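Local coordinates for protein putative protease (PDB 3KD4) that is of unknown function but is probably an exported protease, at residues 134-137 / 138-142; 157-161 / 162-166; 318-321 / 322-326. One frame throughout, in Å; residues are numbered along the deposited sequence.

Interaction 1 of 3, residues 134-137 / 138-142; sequences LQET and SPVKE
Between Glu136 and Val140 the backbone swings round in a loop with no regular helix or strand, then enters the strand 140-150. The curve can be read as a worked example of how a connection between two sheets is built: within the loop a water and one aliphatic contact link the limbs, while bonds to the surrounding chain anchor it. Water 1 sits inside the bend. It accepts from Glu136 N at 2.9 Å and donates to Ser138 O at 2.8 Å, joining two backbone groups that do not bond to each other. Glu136 CB lies 3.5 Å from the same Ser138 O, so the start of the glutamate side chain lies close beside the bridged carbonyl.

Farther round, Glu136 CG meets Val140 CG2 at 3.8 Å, the two side chains crossing at an oblique angle. Val140 presents this methyl because its CG1 is the branch anti to the backbone N (chi1 179°), which leaves CG2 beside that nitrogen. CG2 also approaches Leu134 O at 4.1 Å. A bend at chi2 (-67°) then turns the glutamate away from the valine, and its OE1 makes a salt bridge with Arg133. Thr137 and Ser138 spend their hydroxyls outside the loop: both are hydrogen-bonded to Tyr43 OH, and Ser138 OG also to Ala2 O. Backbone bonds of Val140 to Ile184 and of Pro139 to Tyr8 anchor the incoming strand in the eight-stranded sheet of this DUF3857 region.

The chemistry implies a division of labour within Glu136: its CG gives Val140 an apolar neighbour while its carboxylate pairs with Arg133, and the water, rather than a direct N-H to carbonyl bond, links the polar backbone groups inside the bend.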
ATOM      1  N   LEU A 134       9.855   1.843 -12.319  1.00 17.07           N
ATOM      2  CA  LEU A 134      11.055   2.344 -12.980  1.00 18.18           C
ATOM      3  C   LEU A 134      11.477   3.760 -12.512  1.00 18.65           C
ATOM      4  O   LEU A 134      12.642   4.156 -12.657  1.00 17.92           O
ATOM      5  CB  LEU A 134      10.838   2.321 -14.492  1.00 18.36           C
ATOM      6  CG  LEU A 134      10.450   0.949 -15.077  1.00 20.65           C
ATOM      7  CD1 LEU A 134      10.323   1.026 -16.595  1.00 20.57           C
ATOM      8  CD2 LEU A 134      11.456  -0.149 -14.663  1.00 15.53           C
ATOM      9  N   GLN A 135      10.548   4.490 -11.896  1.00 18.50           N
ATOM     10  CA  GLN A 135      10.860   5.765 -11.283  1.00 19.27           C
ATOM     11  C   GLN A 135      11.460   5.558  -9.928  1.00 20.11           C
ATOM     12  O   GLN A 135      11.005   4.697  -9.172  1.00 21.48           O
ATOM     13  CB  GLN A 135       9.593   6.631 -11.153  1.00 19.83           C
ATOM     14  CG  GLN A 135       9.834   8.038 -10.700  1.00 19.88           C
ATOM     15  CD  GLN A 135       8.609   8.921 -10.861  1.00 23.11           C
ATOM     16  OE1 GLN A 135       7.509   8.525 -10.519  1.00 25.31           O
ATOM     17  NE2 GLN A 135       8.797  10.105 -11.424  1.00 21.85           N
ATOM     18  N   GLU A 136      12.475   6.358  -9.598  1.00 20.59           N
ATOM     19  CA  GLU A 136      13.101   6.322  -8.273  1.00 20.17           C
ATOM     20  C   GLU A 136      12.963   7.675  -7.556  1.00 19.60           C
ATOM     21  O   GLU A 136      12.407   8.628  -8.092  1.00 17.98           O
ATOM     22  CB  GLU A 136      14.592   5.969  -8.399  1.00 21.00           C
ATOM     23  CG  GLU A 136      14.870   4.712  -9.180  1.00 22.62           C
ATOM     24  CD  GLU A 136      14.372   3.439  -8.512  1.00 27.25           C
ATOM     25  OE1 GLU A 136      14.024   3.427  -7.305  1.00 27.23           O
ATOM     26  OE2 GLU A 136      14.326   2.432  -9.227  1.00 28.83           O
ATOM     27  N   THR A 137      13.470   7.745  -6.333  1.00 19.62           N
ATOM     28  CA  THR A 137      13.443   8.983  -5.551  1.00 20.36           C
ATOM     29  C   THR A 137      14.508   9.965  -6.046  1.00 20.12           C
ATOM     30  O   THR A 137      14.491  11.132  -5.707  1.00 19.56           O
ATOM     31  CB  THR A 137      13.638   8.659  -4.038  1.00 20.54           C
ATOM     32  OG1 THR A 137      14.821   7.884  -3.879  1.00 23.57           O
ATOM     33  CG2 THR A 137      12.443   7.821  -3.493  1.00 21.08           C
ATOM     34  N   SER A 138      15.453   9.472  -6.836  1.00 19.70           N
ATOM     35  CA  SER A 138      16.364  10.317  -7.600  1.00 19.12           C
ATOM     36  C   SER A 138      16.060  10.162  -9.097  1.00 18.17           C
ATOM     37  O   SER A 138      15.525   9.113  -9.531  1.00 17.50           O
ATOM     38  CB  SER A 138      17.806   9.859  -7.314  1.00 19.39           C
ATOM     39  OG  SER A 138      18.149  10.032  -5.951  1.00 21.22           O
ATOM     40  N   PRO A 139      16.440  11.153  -9.899  1.00 17.08           N
ATOM     41  CA  PRO A 139      16.301  11.004 -11.353  1.00 17.10           C
ATOM     42  C   PRO A 139      17.097   9.823 -11.941  1.00 17.14           C
ATOM     43  O   PRO A 139      18.174   9.443 -11.423  1.00 17.51           O
ATOM     44  CB  PRO A 139      16.884  12.305 -11.925  1.00 17.19           C
ATOM     45  CG  PRO A 139      17.311  13.144 -10.752  1.00 17.63           C
ATOM     46  CD  PRO A 139      17.192  12.370  -9.510  1.00 18.31           C
ATOM     47  N   VAL A 140      16.557   9.270 -13.019  1.00 17.27           N
ATOM     48  CA  VAL A 140      17.187   8.177 -13.768  1.00 16.70           C
ATOM     49  C   VAL A 140      17.439   8.700 -15.178  1.00 17.23           C
ATOM     50  O   VAL A 140      16.490   8.991 -15.927  1.00 17.82           O
ATOM     51  CB  VAL A 140      16.321   6.893 -13.791  1.00 16.34           C
ATOM     52  CG1 VAL A 140      17.036   5.801 -14.610  1.00 14.23           C
ATOM     53  CG2 VAL A 140      16.018   6.413 -12.363  1.00 14.79           C
ATOM     54  N   LYS A 141      18.708   8.832 -15.532  1.00 17.16           N
ATOM     55  CA  LYS A 141      19.093   9.396 -16.822  0.50 18.20           C
ATOM     56  C   LYS A 141      18.741   8.453 -17.959  1.00 17.67           C
ATOM     57  O   LYS A 141      18.292   8.889 -19.006  1.00 17.42           O
ATOM     58  CB  LYS A 141      20.594   9.720 -16.820  0.50 18.77           C
ATOM     59  CG  LYS A 141      21.137  10.320 -18.107  0.50 22.53           C
ATOM     60  CD  LYS A 141      20.456  11.650 -18.425  0.50 24.39           C
ATOM     61  CE  LYS A 141      21.178  12.467 -19.505  0.50 25.49           C
ATOM     62  NZ  LYS A 141      20.291  13.579 -19.967  0.50 25.11           N
ATOM     63  N   GLU A 142      18.950   7.159 -17.738  1.00 18.33           N
ATOM     64  CA  GLU A 142      18.646   6.121 -18.720  1.00 18.47           C
ATOM     65  C   GLU A 142      18.282   4.821 -18.033  1.00 18.10           C
ATOM     66  O   GLU A 142      19.050   4.297 -17.205  1.00 16.92           O
ATOM     67  CB  GLU A 142      19.846   5.853 -19.619  1.00 19.61           C
ATOM     68  CG  GLU A 142      19.593   4.803 -20.725  1.00 21.97           C
ATOM     69  CD  GLU A 142      20.881   4.467 -21.481  1.00 28.90           C
ATOM     70  OE1 GLU A 142      21.651   3.613 -20.998  1.00 29.85           O
ATOM     71  OE2 GLU A 142      21.114   5.060 -22.555  1.00 32.97           O
TER
HETATM   72  O   HOH W   1      13.476   8.499 -11.349  1.00 16.11           O

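Interaction 2 of 3, residues 157-161 / 162-166; sequences CGLYG and SPVKA
From Leu159 to Val164 the chain leaves the end of strand 156-160, bends at Gly161 with a positive phi (76°) and runs back as loop. The return limb contains an ST turn: Ser162 OG accepts from Val164 N at 3.2 Å, and the N-H points at the oxygen almost straight, at 171°. Torsion makes this possible, since OG is swung anti to the serine's own nitrogen (chi1 169°) and lies beside the carbonyl carbon, on the path the chain takes toward Val164.

Leu159 is the apolar partner that this turn wraps against. Its CG, likewise anti to the backbone N (chi1 -179°), is carried by that torsion toward the serine and lies 3.9 Å from Ser162 CB. The CD2 branch passes 3.7 Å from Ser162 OG, which thus has a methyl near it as well as an N-H. An alanine in place of Ser162 is likely to leave Val164 N without its acceptor and the bend freer to shift. Beyond the two segments Leu159 also packs on Trp179 of strand 174-184. Tyr160 points the other way and bonds through its hydroxyl to Asp316 N.

The same leucine methyl, Leu159 CD2, also stands 3.9 Å from Val164 CB.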
ATOM      1  N   CYS A 157       2.801  -7.589 -22.360  1.00 20.97           N
ATOM      2  CA  CYS A 157       3.633  -6.624 -21.669  0.70 21.35           C
ATOM      3  C   CYS A 157       3.205  -5.213 -22.012  1.00 22.76           C
ATOM      4  O   CYS A 157       2.679  -4.924 -23.113  1.00 22.91           O
ATOM      5  CB  CYS A 157       5.123  -6.858 -21.984  0.70 21.40           C
ATOM      6  SG  CYS A 157       5.535  -7.128 -23.742  0.70 19.79           S
ATOM      7  N   GLY A 158       3.422  -4.338 -21.047  1.00 23.84           N
ATOM      8  CA  GLY A 158       3.113  -2.950 -21.225  1.00 24.29           C
ATOM      9  C   GLY A 158       3.967  -2.095 -20.320  1.00 23.88           C
ATOM     10  O   GLY A 158       4.240  -2.458 -19.180  1.00 21.94           O
ATOM     11  N   LEU A 159       4.342  -0.943 -20.851  1.00 23.43           N
ATOM     12  CA  LEU A 159       5.010   0.071 -20.078  1.00 24.15           C
ATOM     13  C   LEU A 159       3.952   1.123 -19.755  1.00 24.13           C
ATOM     14  O   LEU A 159       3.465   1.800 -20.635  1.00 26.07           O
ATOM     15  CB  LEU A 159       6.155   0.635 -20.928  1.00 24.07           C
ATOM     16  CG  LEU A 159       7.022   1.706 -20.296  1.00 25.38           C
ATOM     17  CD1 LEU A 159       7.639   1.146 -19.018  1.00 26.51           C
ATOM     18  CD2 LEU A 159       8.101   2.228 -21.253  1.00 20.58           C
ATOM     19  N   TYR A 160       3.557   1.220 -18.502  1.00 23.40           N
ATOM     20  CA  TYR A 160       2.592   2.212 -18.043  1.00 23.33           C
ATOM     21  C   TYR A 160       3.305   3.446 -17.552  1.00 23.44           C
ATOM     22  O   TYR A 160       4.368   3.352 -16.924  1.00 22.14           O
ATOM     23  CB  TYR A 160       1.785   1.666 -16.870  1.00 23.67           C
ATOM     24  CG  TYR A 160       0.826   0.597 -17.273  1.00 23.50           C
ATOM     25  CD1 TYR A 160       1.267  -0.711 -17.485  1.00 20.49           C
ATOM     26  CD2 TYR A 160      -0.527   0.909 -17.515  1.00 23.97           C
ATOM     27  CE1 TYR A 160       0.376  -1.724 -17.893  1.00 20.05           C
ATOM     28  CE2 TYR A 160      -1.432  -0.072 -17.933  1.00 24.07           C
ATOM     29  CZ  TYR A 160      -0.980  -1.388 -18.100  1.00 24.79           C
ATOM     30  OH  TYR A 160      -1.871  -2.334 -18.513  1.00 22.46           O
ATOM     31  N   GLY A 161       2.678   4.599 -17.789  1.00 22.88           N
ATOM     32  CA  GLY A 161       3.224   5.880 -17.380  1.00 22.72           C
ATOM     33  C   GLY A 161       4.367   6.395 -18.225  1.00 21.74           C
ATOM     34  O   GLY A 161       5.125   7.239 -17.792  1.00 21.60           O
ATOM     35  N   SER A 162       4.463   5.937 -19.457  1.00 21.95           N
ATOM     36  CA  SER A 162       5.511   6.395 -20.356  1.00 22.12           C
ATOM     37  C   SER A 162       5.042   6.099 -21.761  1.00 22.88           C
ATOM     38  O   SER A 162       4.466   5.068 -21.980  1.00 23.55           O
ATOM     39  CB  SER A 162       6.803   5.602 -20.130  1.00 21.81           C
ATOM     40  OG  SER A 162       7.711   5.895 -21.173  1.00 20.72           O
ATOM     41  N   PRO A 163       5.307   6.984 -22.712  1.00 23.39           N
ATOM     42  CA  PRO A 163       4.930   6.701 -24.099  1.00 23.72           C
ATOM     43  C   PRO A 163       5.954   5.892 -24.892  1.00 23.67           C
ATOM     44  O   PRO A 163       5.733   5.622 -26.060  1.00 24.53           O
ATOM     45  CB  PRO A 163       4.778   8.108 -24.694  1.00 23.75           C
ATOM     46  CG  PRO A 163       5.794   8.935 -23.972  1.00 23.74           C
ATOM     47  CD  PRO A 163       5.912   8.321 -22.559  1.00 24.08           C
ATOM     48  N   VAL A 164       7.057   5.475 -24.276  1.00 23.35           N
ATOM     49  CA  VAL A 164       8.117   4.795 -24.992  1.00 23.09           C
ATOM     50  C   VAL A 164       7.609   3.477 -25.561  1.00 23.27           C
ATOM     51  O   VAL A 164       6.902   2.736 -24.901  1.00 22.55           O
ATOM     52  CB  VAL A 164       9.365   4.599 -24.095  1.00 24.09           C
ATOM     53  CG1 VAL A 164      10.374   3.634 -24.740  1.00 22.03           C
ATOM     54  CG2 VAL A 164      10.001   5.987 -23.802  1.00 22.41           C
ATOM     55  N   LYS A 165       7.938   3.230 -26.820  1.00 24.42           N
ATOM     56  CA  LYS A 165       7.468   2.040 -27.543  1.00 25.21           C
ATOM     57  C   LYS A 165       8.422   0.847 -27.400  1.00 24.19           C
ATOM     58  O   LYS A 165       9.631   1.029 -27.382  1.00 24.16           O
ATOM     59  CB  LYS A 165       7.334   2.396 -29.021  1.00 26.27           C
ATOM     60  CG  LYS A 165       6.234   3.425 -29.326  1.00 30.93           C
ATOM     61  CD  LYS A 165       4.822   2.813 -29.218  1.00 36.85           C
ATOM     62  CE  LYS A 165       4.229   2.881 -27.800  1.00 39.74           C
ATOM     63  NZ  LYS A 165       3.261   1.753 -27.457  1.00 41.41           N
ATOM     64  N   ALA A 166       7.851  -0.351 -27.271  1.00 23.86           N
ATOM     65  CA  ALA A 166       8.575  -1.611 -27.249  1.00 23.90           C
ATOM     66  C   ALA A 166       9.364  -1.815 -28.533  1.00 24.76           C
ATOM     67  O   ALA A 166       8.854  -1.544 -29.595  1.00 26.00           O
ATOM     68  CB  ALA A 166       7.580  -2.761 -27.070  1.00 23.20           C
TER

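Interaction 3 of 3, residues 318-321 / 322-326; sequences DACG and LAAIQ
Ile325 N donates to Leu322 O at 3.0 Å, closing a type I beta turn whose body folds back against Cys320 and Gly321. Residues 322-324 take helical backbone angles without forming a regular helix. The turn folds Ala324 back toward Cys320, which precedes it in an extended conformation, and the result is a meeting of two side chains four residues apart. The thiol SG of Cys320 lies 3.9 Å from Ala324 CB, and the CB atoms of Cys320 and Ala324 are 4.1 Å apart, a small apolar contact in which sulfur and methyl simply abut. The cysteine reaches the alanine with SG placed between its own nitrogen and carbonyl carbon (chi1 66°).

Gly321 is the joint before the turn. Its carbonyl oxygen faces the turn but stands 3.9 Å from Ala324 N, too long for a hydrogen bond; Ile325 CG1 lies near the same Gly321 O, at 4.4 Å. The closest approach here is along the backbone itself, where Gly321 C comes within 3.3 Å of Ala323 N as the chain bends into the turn.

The start of the turn is gripped from outside by Asp129, whose OD2 bonds Leu322 N and whose OD1 bonds Ala323 N. One carboxylate thus receives two successive backbone N-H groups, an arrangement likely to steady its negative charge.

In the fold, this loop, buried where its segments meet, bridges strands 305-312 and 327-334 of the five-stranded sheet. Leu322 presses into helix 211-222 at Ala214, Leu215 and Leu218, Ile325 touches Leu215 of that helix and Ala309 and Tyr311 of strand 305-312, and Cys320 touches Tyr311 as well.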
ATOM      1  N   ASP A 318      -6.380  -7.983 -18.004  1.00 19.09           N
ATOM      2  CA  ASP A 318      -6.253  -9.135 -18.916  1.00 19.56           C
ATOM      3  C   ASP A 318      -4.787  -9.435 -19.195  1.00 19.51           C
ATOM      4  O   ASP A 318      -4.408 -10.576 -19.503  1.00 19.60           O
ATOM      5  CB  ASP A 318      -6.959  -8.831 -20.237  1.00 19.20           C
ATOM      6  CG  ASP A 318      -8.448  -8.833 -20.098  1.00 21.29           C
ATOM      7  OD1 ASP A 318      -8.937  -9.688 -19.317  1.00 21.59           O
ATOM      8  OD2 ASP A 318      -9.100  -8.041 -20.818  1.00 21.17           O
ATOM      9  N   ALA A 319      -3.952  -8.407 -19.098  1.00 19.44           N
ATOM     10  CA  ALA A 319      -2.528  -8.500 -19.497  1.00 20.22           C
ATOM     11  C   ALA A 319      -1.580  -8.499 -18.315  1.00 21.49           C
ATOM     12  O   ALA A 319      -0.371  -8.313 -18.494  1.00 24.53           O
ATOM     13  CB  ALA A 319      -2.152  -7.330 -20.430  1.00 19.53           C
ATOM     14  N   CYS A 320      -2.064  -8.619 -17.095  1.00 21.51           N
ATOM     15  CA  CYS A 320      -1.100  -8.760 -16.035  1.00 22.65           C
ATOM     16  C   CYS A 320      -1.222 -10.064 -15.269  1.00 20.70           C
ATOM     17  O   CYS A 320      -2.175 -10.807 -15.437  1.00 20.17           O
ATOM     18  CB  CYS A 320      -1.106  -7.591 -15.138  1.00 24.10           C
ATOM     19  SG  CYS A 320      -2.606  -7.459 -14.250  1.00 31.29           S
ATOM     20  N   GLY A 321      -0.186 -10.357 -14.495  1.00 18.93           N
ATOM     21  CA  GLY A 321      -0.137 -11.553 -13.652  1.00 18.23           C
ATOM     22  C   GLY A 321      -0.439 -11.185 -12.205  1.00 18.17           C
ATOM     23  O   GLY A 321      -1.169 -10.221 -11.897  1.00 19.12           O
ATOM     24  N   LEU A 322       0.121 -11.958 -11.310  1.00 17.81           N
ATOM     25  CA  LEU A 322      -0.116 -11.795  -9.881  1.00 17.12           C
ATOM     26  C   LEU A 322       0.747 -10.691  -9.257  1.00 16.80           C
ATOM     27  O   LEU A 322       0.396 -10.152  -8.206  1.00 16.72           O
ATOM     28  CB  LEU A 322       0.116 -13.146  -9.198  1.00 16.82           C
ATOM     29  CG  LEU A 322      -0.724 -14.346  -9.703  1.00 18.80           C
ATOM     30  CD1 LEU A 322      -0.404 -15.614  -8.856  1.00 14.93           C
ATOM     31  CD2 LEU A 322      -2.253 -14.090  -9.744  1.00 16.60           C
ATOM     32  N   ALA A 323       1.846 -10.331  -9.909  1.00 15.99           N
ATOM     33  CA  ALA A 323       2.781  -9.331  -9.381  1.00 16.84           C
ATOM     34  C   ALA A 323       2.145  -7.956  -9.285  1.00 17.73           C
ATOM     35  O   ALA A 323       2.506  -7.194  -8.421  1.00 18.28           O
ATOM     36  CB  ALA A 323       4.139  -9.283 -10.210  1.00 15.39           C
ATOM     37  N   ALA A 324       1.159  -7.669 -10.125  1.00 18.25           N
ATOM     38  CA  ALA A 324       0.442  -6.411 -10.079  1.00 18.15           C
ATOM     39  C   ALA A 324      -0.639  -6.360  -8.944  1.00 18.87           C
ATOM     40  O   ALA A 324      -1.216  -5.303  -8.726  1.00 19.19           O
ATOM     41  CB  ALA A 324      -0.214  -6.148 -11.440  1.00 18.93           C
ATOM     42  N   ILE A 325      -0.906  -7.468  -8.236  1.00 18.85           N
ATOM     43  CA  ILE A 325      -1.909  -7.464  -7.162  1.00 18.31           C
ATOM     44  C   ILE A 325      -1.359  -6.646  -5.977  1.00 20.95           C
ATOM     45  O   ILE A 325      -0.232  -6.880  -5.552  1.00 21.09           O
ATOM     46  CB  ILE A 325      -2.282  -8.868  -6.721  1.00 18.17           C
ATOM     47  CG1 ILE A 325      -2.946  -9.631  -7.883  1.00 16.43           C
ATOM     48  CG2 ILE A 325      -3.213  -8.859  -5.455  1.00 15.30           C
ATOM     49  CD1 ILE A 325      -3.185 -11.138  -7.604  1.00 16.14           C
ATOM     50  N   GLN A 326      -2.150  -5.694  -5.469  1.00 21.25           N
ATOM     51  CA  GLN A 326      -1.755  -4.856  -4.339  1.00 22.90           C
ATOM     52  C   GLN A 326      -2.346  -5.277  -3.035  1.00 22.95           C
ATOM     53  O   GLN A 326      -1.716  -5.072  -2.020  1.00 23.56           O
ATOM     54  CB  GLN A 326      -2.016  -3.340  -4.609  1.00 24.45           C
ATOM     55  CG  GLN A 326      -3.440  -2.929  -4.899  1.00 31.01           C
ATOM     56  CD  GLN A 326      -3.629  -1.384  -5.066  1.00 39.15           C
ATOM     57  OE1 GLN A 326      -2.852  -0.730  -5.782  1.00 41.75           O
ATOM     58  NE2 GLN A 326      -4.688  -0.812  -4.399  1.00 40.67           N
TER

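How the interactions relate
All three contacts are local and come in series along the chain; none nests within or crosses another. Interaction 1 closes the loop between strands 129-133 and 140-150, carrying the chain from the three-stranded to the eight-stranded sheet. Interaction 2 closes the turn after strand 156-160, on the way back to the larger sheet at 167-171. These two touch, Leu134 CD1 meeting Leu159 CD1 at 3.6 Å. Interaction 3 comes much later, between strands 305-312 and 327-334, its nearest atoms about 5 Å from interaction 2. Tyr160 of interaction 2 reaches across to Asp316 N, just before interaction 3, and Asp129, at the start of strand 129-133, binds Leu322 and Ala323.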